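Local coordinates for protein fumarylacetoacetate hydrolase (Burkholderia xenovorans, PDB 5TI1) that probably hydrolyses fumarylacetoacetate to fumarate and acetoacetate, the last step of phenylalanine and tyrosine breakdown, using a bound metal ion, at residues Lys24-Ser29 / Arg132-Gln137; Phe253-Leu258 / Phe322-Glu327. All coordinates share one frame; numbering follows the deposited sequence. Where two conformers were deposited one is given.

Starting from the N terminus, the chain leaves helix 13-17 and passes through the loop 24-29. It then runs through 102 residues, including helix 102-116 and three strands of the small antiparallel sheet, before 132-137 returns to that loop and closes contact 1. Contact 2 opens later, on strand 252-263, and closes 63 residues on, at strand 321-331. The two contacts follow one another in series and neither nest nor cross. Contact 1 ties the N-terminal loop to the small sheet. Contact 2 joins the two larger sheets near the middle of the chain. Their centres lie about 23 Å apart, and their nearest atoms about 13 Å.

Contact 1: residues Lys24-Ser29 / Arg132-Gln137; sequences KSWVES and RALIRQ
Leu-134 meets Trp-26 and Val-27 in a small apolar contact between an N-terminal loop and the edge of a five-stranded antiparallel sheet. Leu-134 is the first residue past helix 127-133 and starts strand 134-136, an outermost strand of that sheet within the chain. The loop 24-29 precedes all five strands in sequence. It is shaped by an ST turn, in which Ser-25 OG accepts from Val-27 N at 2.9 Å with an N-H...O angle of 163°. Ser-25 OG also bonds to Leu-116 O. Trp-26 NE1 bonds to Leu-115 O, so the polar edge of the indole is held at the end of helix 102-116. This restrains the ring while its six-membered part reaches toward the strand.

No hydrogen bond joins the two segments. Their nearest CA atoms, those of Val-27 and Leu-134, are 9.5 Å apart, and side chains alone span the gap. One methyl of the leucine does the touching. Trp-26 and Leu-134 extend to meet from the two sides of the gap, and the methyl reaches the indole obliquely, with Leu-134 CD2 4.0 Å from both Trp-26 CZ3 and Trp-26 CH2. Within the loop, Val-27 CG2 lies over one indole face, nearer the rim than the centre. A chi1 of -177° puts Val-27 CG1 anti to the backbone N and leaves CG2, beside that N, to meet Leu-134. Leu-134 also packs on Val-66 of the adjoining strand 64-67, which links the loop to the sheet beyond its edge. The contact lies away from the metal and substrate sites and is plain structural packing. Its shortest approach joins two methyls, Val-27 CG2 and Leu-134 CD2, at 3.7 Å.

Contact 2: residues Phe253-Leu258 / Phe322-Glu327; sequences FGMVLL and FDITLE
Met-255 and Leu-257 pack against Ile-324 and Leu-326 where two mixed beta sheets face each other. This is part of the mixed beta-sandwich roll characteristic of the FAH C-terminal domain. Strand 252-263 belongs to one sheet and strand 321-331 to the other. The CA atoms of Leu-257 and Leu-326 are 9.0 Å apart and no hydrogen bond crosses, so the sheets meet through side chains.

The tight part is carried by the leucine pair. Leu-257 and Leu-326 run alongside one another, pointing opposite ways, and meet through one methyl each. A second pair, Met-255 and Ile-324, reaches across tip to tip. The methionine leaves its strand with CG anti to the backbone N (chi1 -165°), then bends at chi3 (-63°), which brings its sulfur and terminal methyl to Ile-324 CD1. Met-255 has two deposited conformers. In the one described, Ile-324 CD1 is 3.4 Å from Met-255 SD, a short approach that is doubtful. Between the two segments the pairs do not touch each other. Phe-432 of strand 429-440 packs on Met-255, Leu-257 and Ile-324, and so on both pairs. All four residues of the contact are buried.

The solvent side lies on the far side of 322-327, where Asp-323, Thr-325 and Glu-327 are partly exposed. Asp-323 OD1 is bonded to Asn-345 ND2, and Thr-325 and Glu-327 rest on Trp-422. On the inner side, the side chain of Leu-326 is about 7 Å from that of Glu-228, a magnesium ligand, but about 13 Å from the magnesium ion itself. The closest atoms of the leucine pair are Leu-257 CD2 and Leu-326 CD2, at 3.6 Å.

Contact 1: residues Lys24-Ser29 / Arg132-Gln137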
ATOM      1  N   LYS B  24      11.236 -22.524  32.564  1.00 60.25           N
ATOM      2  CA  LYS B  24      12.191 -21.440  32.723  1.00 59.17           C
ATOM      3  C   LYS B  24      13.406 -21.734  31.855  1.00 58.57           C
ATOM      4  O   LYS B  24      13.612 -22.861  31.397  1.00 59.56           O
ATOM      5  CB  LYS B  24      12.609 -21.254  34.196  1.00 61.34           C
ATOM      6  CG  LYS B  24      11.457 -20.966  35.144  1.00 62.28           C
ATOM      7  CD  LYS B  24      10.802 -19.625  34.857  1.00 66.98           C
ATOM      8  CE  LYS B  24       9.432 -19.531  35.517  1.00 65.08           C
ATOM      9  NZ  LYS B  24       8.695 -18.281  35.172  1.00 58.56           N
ATOM     10  N   SER B  25      14.225 -20.706  31.651  1.00 57.08           N
ATOM     11  CA  SER B  25      15.386 -20.779  30.781  1.00 56.31           C
ATOM     12  C   SER B  25      16.679 -20.729  31.582  1.00 57.89           C
ATOM     13  O   SER B  25      16.731 -20.199  32.695  1.00 58.81           O
ATOM     14  CB  SER B  25      15.377 -19.628  29.762  1.00 55.35           C
ATOM     15  OG  SER B  25      16.519 -19.679  28.919  1.00 52.73           O
ATOM     16  N   TRP B  26      17.737 -21.285  30.992  1.00 58.30           N
ATOM     17  CA  TRP B  26      19.076 -21.052  31.513  1.00 59.36           C
ATOM     18  C   TRP B  26      19.626 -19.684  31.121  1.00 64.40           C
ATOM     19  O   TRP B  26      20.722 -19.326  31.566  1.00 57.88           O
ATOM     20  CB  TRP B  26      20.036 -22.154  31.055  1.00 61.75           C
ATOM     21  CG  TRP B  26      19.970 -22.450  29.601  1.00 59.28           C
ATOM     22  CD1 TRP B  26      19.250 -23.439  29.001  1.00 59.55           C
ATOM     23  CD2 TRP B  26      20.658 -21.761  28.554  1.00 57.30           C
ATOM     24  NE1 TRP B  26      19.444 -23.407  27.642  1.00 57.85           N
ATOM     25  CE2 TRP B  26      20.298 -22.380  27.340  1.00 58.63           C
ATOM     26  CE3 TRP B  26      21.532 -20.673  28.521  1.00 56.25           C
ATOM     27  CZ2 TRP B  26      20.791 -21.955  26.112  1.00 54.70           C
ATOM     28  CZ3 TRP B  26      22.015 -20.249  27.298  1.00 59.48           C
ATOM     29  CH2 TRP B  26      21.644 -20.888  26.110  1.00 53.75           C
ATOM     30  N   VAL B  27      18.911 -18.923  30.292  1.00 54.64           N
ATOM     31  CA  VAL B  27      19.173 -17.489  30.136  1.00 52.70           C
ATOM     32  C   VAL B  27      18.479 -16.813  31.315  1.00 58.11           C
ATOM     33  O   VAL B  27      17.257 -16.673  31.321  1.00 52.44           O
ATOM     34  CB  VAL B  27      18.669 -16.951  28.793  1.00 50.16           C
ATOM     35  CG1 VAL B  27      19.016 -15.471  28.634  1.00 48.29           C
ATOM     36  CG2 VAL B  27      19.232 -17.773  27.635  1.00 49.95           C
ATOM     37  N   GLU B  28      19.246 -16.421  32.336  1.00 54.38           N
ATOM     38  CA  GLU B  28      18.614 -16.030  33.595  1.00 65.90           C
ATOM     39  C   GLU B  28      17.742 -14.791  33.432  1.00 53.37           C
ATOM     40  O   GLU B  28      16.654 -14.714  34.016  1.00 53.77           O
ATOM     41  CB  GLU B  28      19.662 -15.801  34.687  1.00 67.93           C
ATOM     42  CG  GLU B  28      19.040 -15.617  36.072  1.00 74.34           C
ATOM     43  CD  GLU B  28      18.134 -16.786  36.478  1.00 81.39           C
ATOM     44  OE1 GLU B  28      18.523 -17.958  36.264  1.00 79.24           O
ATOM     45  OE2 GLU B  28      17.027 -16.531  37.008  1.00 84.14           O
ATOM     46  N   SER B  29      18.204 -13.800  32.658  1.00 53.63           N
ATOM     47  CA  SER B  29      17.382 -12.617  32.427  1.00 49.42           C
ATOM     48  C   SER B  29      16.001 -12.987  31.878  1.00 48.63           C
ATOM     49  O   SER B  29      15.024 -12.266  32.102  1.00 47.95           O
ATOM     50  CB  SER B  29      18.104 -11.650  31.482  1.00 48.66           C
ATOM     51  OG  SER B  29      18.450 -12.270  30.256  1.00 49.96           O
ATOM     52  N   ARG B 132      28.671 -17.483  20.553  1.00 52.71           N
ATOM     53  CA  ARG B 132      28.389 -16.959  19.224  1.00 49.01           C
ATOM     54  C   ARG B 132      26.904 -16.767  18.970  1.00 49.33           C
ATOM     55  O   ARG B 132      26.502 -15.734  18.427  1.00 49.57           O
ATOM     56  CB  ARG B 132      28.958 -17.886  18.146  1.00 53.66           C
ATOM     57  CG  ARG B 132      30.422 -17.675  17.854  1.00 61.37           C
ATOM     58  CD  ARG B 132      30.851 -18.385  16.582  1.00 59.14           C
ATOM     59  NE  ARG B 132      30.875 -19.838  16.734  1.00 60.64           N
ATOM     60  CZ  ARG B 132      30.014 -20.664  16.148  1.00 55.82           C
ATOM     61  NH1 ARG B 132      29.057 -20.182  15.365  1.00 56.94           N
ATOM     62  NH2 ARG B 132      30.108 -21.970  16.342  1.00 54.49           N
ATOM     63  N   ALA B 133      26.079 -17.738  19.360  1.00 46.76           N
ATOM     64  CA  ALA B 133      24.681 -17.757  18.953  1.00 49.42           C
ATOM     65  C   ALA B 133      23.783 -16.896  19.829  1.00 44.19           C
ATOM     66  O   ALA B 133      22.632 -16.651  19.445  1.00 49.27           O
ATOM     67  CB  ALA B 133      24.151 -19.196  18.936  1.00 46.62           C
ATOM     68  N   LEU B 134      24.266 -16.436  20.979  1.00 44.94           N
ATOM     69  CA  LEU B 134      23.498 -15.568  21.863  1.00 49.01           C
ATOM     70  C   LEU B 134      24.185 -14.213  21.956  1.00 48.99           C
ATOM     71  O   LEU B 134      25.350 -14.126  22.356  1.00 49.73           O
ATOM     72  CB  LEU B 134      23.336 -16.190  23.251  1.00 47.15           C
ATOM     73  CG  LEU B 134      21.979 -16.876  23.405  1.00 48.94           C
ATOM     74  CD1 LEU B 134      21.979 -18.196  22.657  1.00 54.95           C
ATOM     75  CD2 LEU B 134      21.634 -17.075  24.861  1.00 56.33           C
ATOM     76  N   ILE B 135      23.454 -13.163  21.601  1.00 43.88           N
ATOM     77  CA  ILE B 135      23.976 -11.806  21.519  1.00 46.11           C
ATOM     78  C   ILE B 135      23.144 -10.922  22.439  1.00 46.89           C
ATOM     79  O   ILE B 135      21.921 -11.079  22.523  1.00 42.59           O
ATOM     80  CB  ILE B 135      23.938 -11.294  20.061  1.00 46.06           C
ATOM     81  CG1 ILE B 135      25.056 -11.937  19.242  1.00 51.72           C
ATOM     82  CG2 ILE B 135      24.011  -9.788  19.983  1.00 47.44           C
ATOM     83  CD1 ILE B 135      24.563 -13.054  18.332  1.00 50.37           C
ATOM     84  N   ARG B 136      23.813 -10.009  23.142  1.00 44.71           N
ATOM     85  CA  ARG B 136      23.108  -9.054  23.988  1.00 46.19           C
ATOM     86  C   ARG B 136      22.314  -8.081  23.127  1.00 40.14           C
ATOM     87  O   ARG B 136      22.797  -7.614  22.094  1.00 42.20           O
ATOM     88  CB  ARG B 136      24.098  -8.288  24.872  1.00 51.05           C
ATOM     89  CG  ARG B 136      24.858  -9.143  25.883  1.00 60.17           C
ATOM     90  CD  ARG B 136      23.992  -9.527  27.081  1.00 68.25           C
ATOM     91  NE  ARG B 136      23.360  -8.364  27.712  1.00 77.93           N
ATOM     92  CZ  ARG B 136      23.734  -7.811  28.868  1.00 77.29           C
ATOM     93  NH1 ARG B 136      24.756  -8.307  29.563  1.00 75.59           N
ATOM     94  NH2 ARG B 136      23.072  -6.760  29.336  1.00 72.24           N
ATOM     95  N   GLN B 137      21.080  -7.784  23.542  1.00 36.67           N
ATOM     96  CA  GLN B 137      20.315  -6.766  22.831  1.00 34.96           C
ATOM     97  C   GLN B 137      21.026  -5.419  22.886  1.00 34.44           C
ATOM     98  O   GLN B 137      20.879  -4.595  21.974  1.00 33.16           O
ATOM     99  CB  GLN B 137      18.911  -6.661  23.419  1.00 37.12           C
ATOM    100  CG  GLN B 137      18.058  -7.904  23.170  1.00 43.34           C
ATOM    101  CD  GLN B 137      16.740  -7.875  23.919  1.00 46.84           C
ATOM    102  OE1 GLN B 137      16.191  -6.801  24.186  1.00 42.89           O
ATOM    103  NE2 GLN B 137      16.225  -9.061  24.274  1.00 43.04           N
TER

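Contact 2: residues Phe253-Leu258 / Phe322-Glu327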
ATOM      1  N   PHE B 253       0.258 -14.430  11.532  1.00 30.29           N
ATOM      2  CA  PHE B 253       1.527 -14.899  12.079  1.00 31.62           C
ATOM      3  C   PHE B 253       1.772 -14.384  13.498  1.00 30.12           C
ATOM      4  O   PHE B 253       2.126 -15.153  14.393  1.00 34.68           O
ATOM      5  CB  PHE B 253       2.675 -14.472  11.152  1.00 30.71           C
ATOM      6  CG  PHE B 253       4.044 -14.744  11.709  1.00 35.01           C
ATOM      7  CD1 PHE B 253       4.467 -16.052  11.935  1.00 31.72           C
ATOM      8  CD2 PHE B 253       4.917 -13.690  11.992  1.00 31.43           C
ATOM      9  CE1 PHE B 253       5.732 -16.312  12.444  1.00 31.43           C
ATOM     10  CE2 PHE B 253       6.188 -13.935  12.504  1.00 30.96           C
ATOM     11  CZ  PHE B 253       6.597 -15.251  12.732  1.00 30.57           C
ATOM     12  N   GLY B 254       1.610 -13.088  13.712  1.00 31.68           N
ATOM     13  CA  GLY B 254       1.910 -12.524  15.009  1.00 33.94           C
ATOM     14  C   GLY B 254       1.509 -11.068  15.074  1.00 38.03           C
ATOM     15  O   GLY B 254       0.816 -10.557  14.190  1.00 33.14           O
ATOM     16  N   MET B 255       1.990 -10.387  16.121  1.00 34.58           N
ATOM     17  CA  MET B 255       1.561  -9.028  16.414  0.50 29.72           C
ATOM     18  C   MET B 255       2.756  -8.171  16.803  1.00 32.96           C
ATOM     19  O   MET B 255       3.755  -8.670  17.333  1.00 36.18           O
ATOM     20  CB  MET B 255       0.527  -9.014  17.541  0.50 31.03           C
ATOM     21  CG  MET B 255      -0.235  -7.723  17.684  0.50 30.78           C
ATOM     22  SD  MET B 255      -1.414  -7.849  19.038  0.50 34.33           S
ATOM     23  CE  MET B 255      -2.491  -9.154  18.445  0.50 32.99           C
ATOM     24  N   VAL B 256       2.636  -6.871  16.527  1.00 30.71           N
ATOM     25  CA  VAL B 256       3.576  -5.852  16.964  1.00 28.32           C
ATOM     26  C   VAL B 256       2.775  -4.707  17.577  1.00 31.27           C
ATOM     27  O   VAL B 256       1.555  -4.630  17.438  1.00 30.11           O
ATOM     28  CB  VAL B 256       4.456  -5.330  15.811  1.00 32.17           C
ATOM     29  CG1 VAL B 256       5.347  -6.440  15.272  1.00 36.53           C
ATOM     30  CG2 VAL B 256       3.578  -4.720  14.717  1.00 25.99           C
ATOM     31  N   LEU B 257       3.481  -3.806  18.255  1.00 28.69           N
ATOM     32  CA  LEU B 257       2.906  -2.522  18.633  1.00 39.49           C
ATOM     33  C   LEU B 257       3.024  -1.551  17.464  1.00 32.85           C
ATOM     34  O   LEU B 257       3.966  -1.621  16.678  1.00 26.51           O
ATOM     35  CB  LEU B 257       3.618  -1.947  19.857  1.00 29.47           C
ATOM     36  CG  LEU B 257       3.649  -2.856  21.098  1.00 35.31           C
ATOM     37  CD1 LEU B 257       4.523  -2.260  22.187  1.00 31.60           C
ATOM     38  CD2 LEU B 257       2.253  -3.102  21.618  1.00 32.50           C
ATOM     39  N   LEU B 258       2.065  -0.632  17.359  1.00 27.34           N
ATOM     40  CA  LEU B 258       1.949   0.227  16.181  1.00 26.23           C
ATOM     41  C   LEU B 258       1.483   1.607  16.615  1.00 26.50           C
ATOM     42  O   LEU B 258       0.414   1.745  17.219  1.00 28.70           O
ATOM     43  CB  LEU B 258       0.984  -0.379  15.147  1.00 25.84           C
ATOM     44  CG  LEU B 258       0.920   0.244  13.739  1.00 28.08           C
ATOM     45  CD1 LEU B 258       0.387  -0.775  12.698  1.00 25.40           C
ATOM     46  CD2 LEU B 258       0.070   1.498  13.710  1.00 24.82           C
ATOM     47  N   PHE B 322      -7.756 -10.765  22.933  1.00 41.36           N
ATOM     48  CA  PHE B 322      -6.491 -11.075  23.574  1.00 41.60           C
ATOM     49  C   PHE B 322      -6.203 -10.046  24.655  1.00 48.34           C
ATOM     50  O   PHE B 322      -6.395  -8.841  24.459  1.00 47.15           O
ATOM     51  CB  PHE B 322      -5.358 -11.150  22.551  1.00 39.81           C
ATOM     52  CG  PHE B 322      -5.454 -12.354  21.651  1.00 39.50           C
ATOM     53  CD1 PHE B 322      -6.228 -12.317  20.504  1.00 38.52           C
ATOM     54  CD2 PHE B 322      -4.805 -13.534  21.978  1.00 46.07           C
ATOM     55  CE1 PHE B 322      -6.338 -13.435  19.685  1.00 38.92           C
ATOM     56  CE2 PHE B 322      -4.914 -14.662  21.160  1.00 44.77           C
ATOM     57  CZ  PHE B 322      -5.685 -14.611  20.020  1.00 39.11           C
ATOM     58  N   ASP B 323      -5.762 -10.548  25.805  1.00 43.71           N
ATOM     59  CA  ASP B 323      -5.532  -9.754  27.012  1.00 49.37           C
ATOM     60  C   ASP B 323      -4.107  -9.211  26.949  1.00 43.55           C
ATOM     61  O   ASP B 323      -3.159  -9.834  27.428  1.00 47.42           O
ATOM     62  CB  ASP B 323      -5.779 -10.622  28.238  1.00 46.98           C
ATOM     63  CG  ASP B 323      -5.644  -9.868  29.541  1.00 54.79           C
ATOM     64  OD1 ASP B 323      -5.331  -8.659  29.537  1.00 47.36           O
ATOM     65  OD2 ASP B 323      -5.853 -10.511  30.588  1.00 54.54           O
ATOM     66  N   ILE B 324      -3.954  -8.044  26.324  1.00 42.04           N
ATOM     67  CA  ILE B 324      -2.653  -7.403  26.114  1.00 40.81           C
ATOM     68  C   ILE B 324      -2.695  -6.061  26.825  1.00 48.73           C
ATOM     69  O   ILE B 324      -3.419  -5.150  26.401  1.00 40.48           O
ATOM     70  CB  ILE B 324      -2.314  -7.206  24.632  1.00 38.77           C
ATOM     71  CG1 ILE B 324      -2.558  -8.474  23.810  1.00 38.54           C
ATOM     72  CG2 ILE B 324      -0.865  -6.786  24.489  1.00 44.94           C
ATOM     73  CD1 ILE B 324      -2.156  -8.310  22.336  1.00 36.60           C
ATOM     74  N   THR B 325      -1.941  -5.944  27.916  1.00 42.01           N
ATOM     75  CA  THR B 325      -1.808  -4.672  28.608  1.00 42.22           C
ATOM     76  C   THR B 325      -0.960  -3.732  27.757  1.00 48.19           C
ATOM     77  O   THR B 325       0.105  -4.120  27.271  1.00 39.44           O
ATOM     78  CB  THR B 325      -1.170  -4.880  29.987  1.00 43.80           C
ATOM     79  OG1 THR B 325      -2.076  -5.603  30.827  1.00 45.73           O
ATOM     80  CG2 THR B 325      -0.848  -3.549  30.648  1.00 43.89           C
ATOM     81  N   LEU B 326      -1.447  -2.511  27.551  1.00 39.82           N
ATOM     82  CA  LEU B 326      -0.750  -1.507  26.755  1.00 38.42           C
ATOM     83  C   LEU B 326      -0.557  -0.226  27.560  1.00 43.47           C
ATOM     84  O   LEU B 326      -1.430   0.162  28.346  1.00 39.88           O
ATOM     85  CB  LEU B 326      -1.528  -1.205  25.470  1.00 40.95           C
ATOM     86  CG  LEU B 326      -1.828  -2.387  24.551  1.00 41.11           C
ATOM     87  CD1 LEU B 326      -2.894  -2.002  23.544  1.00 42.79           C
ATOM     88  CD2 LEU B 326      -0.584  -2.875  23.832  1.00 38.29           C
ATOM     89  N   GLU B 327       0.590   0.432  27.354  1.00 37.64           N
ATOM     90  CA  GLU B 327       0.918   1.681  28.026  1.00 41.45           C
ATOM     91  C   GLU B 327       1.651   2.595  27.057  1.00 39.75           C
ATOM     92  O   GLU B 327       2.323   2.140  26.130  1.00 35.06           O
ATOM     93  CB  GLU B 327       1.797   1.472  29.277  1.00 41.10           C
ATOM     94  CG  GLU B 327       1.186   0.552  30.325  1.00 56.22           C
ATOM     95  CD  GLU B 327       1.915   0.603  31.663  1.00 61.21           C
ATOM     96  OE1 GLU B 327       2.905   1.355  31.775  1.00 53.72           O
ATOM     97  OE2 GLU B 327       1.491  -0.112  32.600  1.00 61.02           O
TER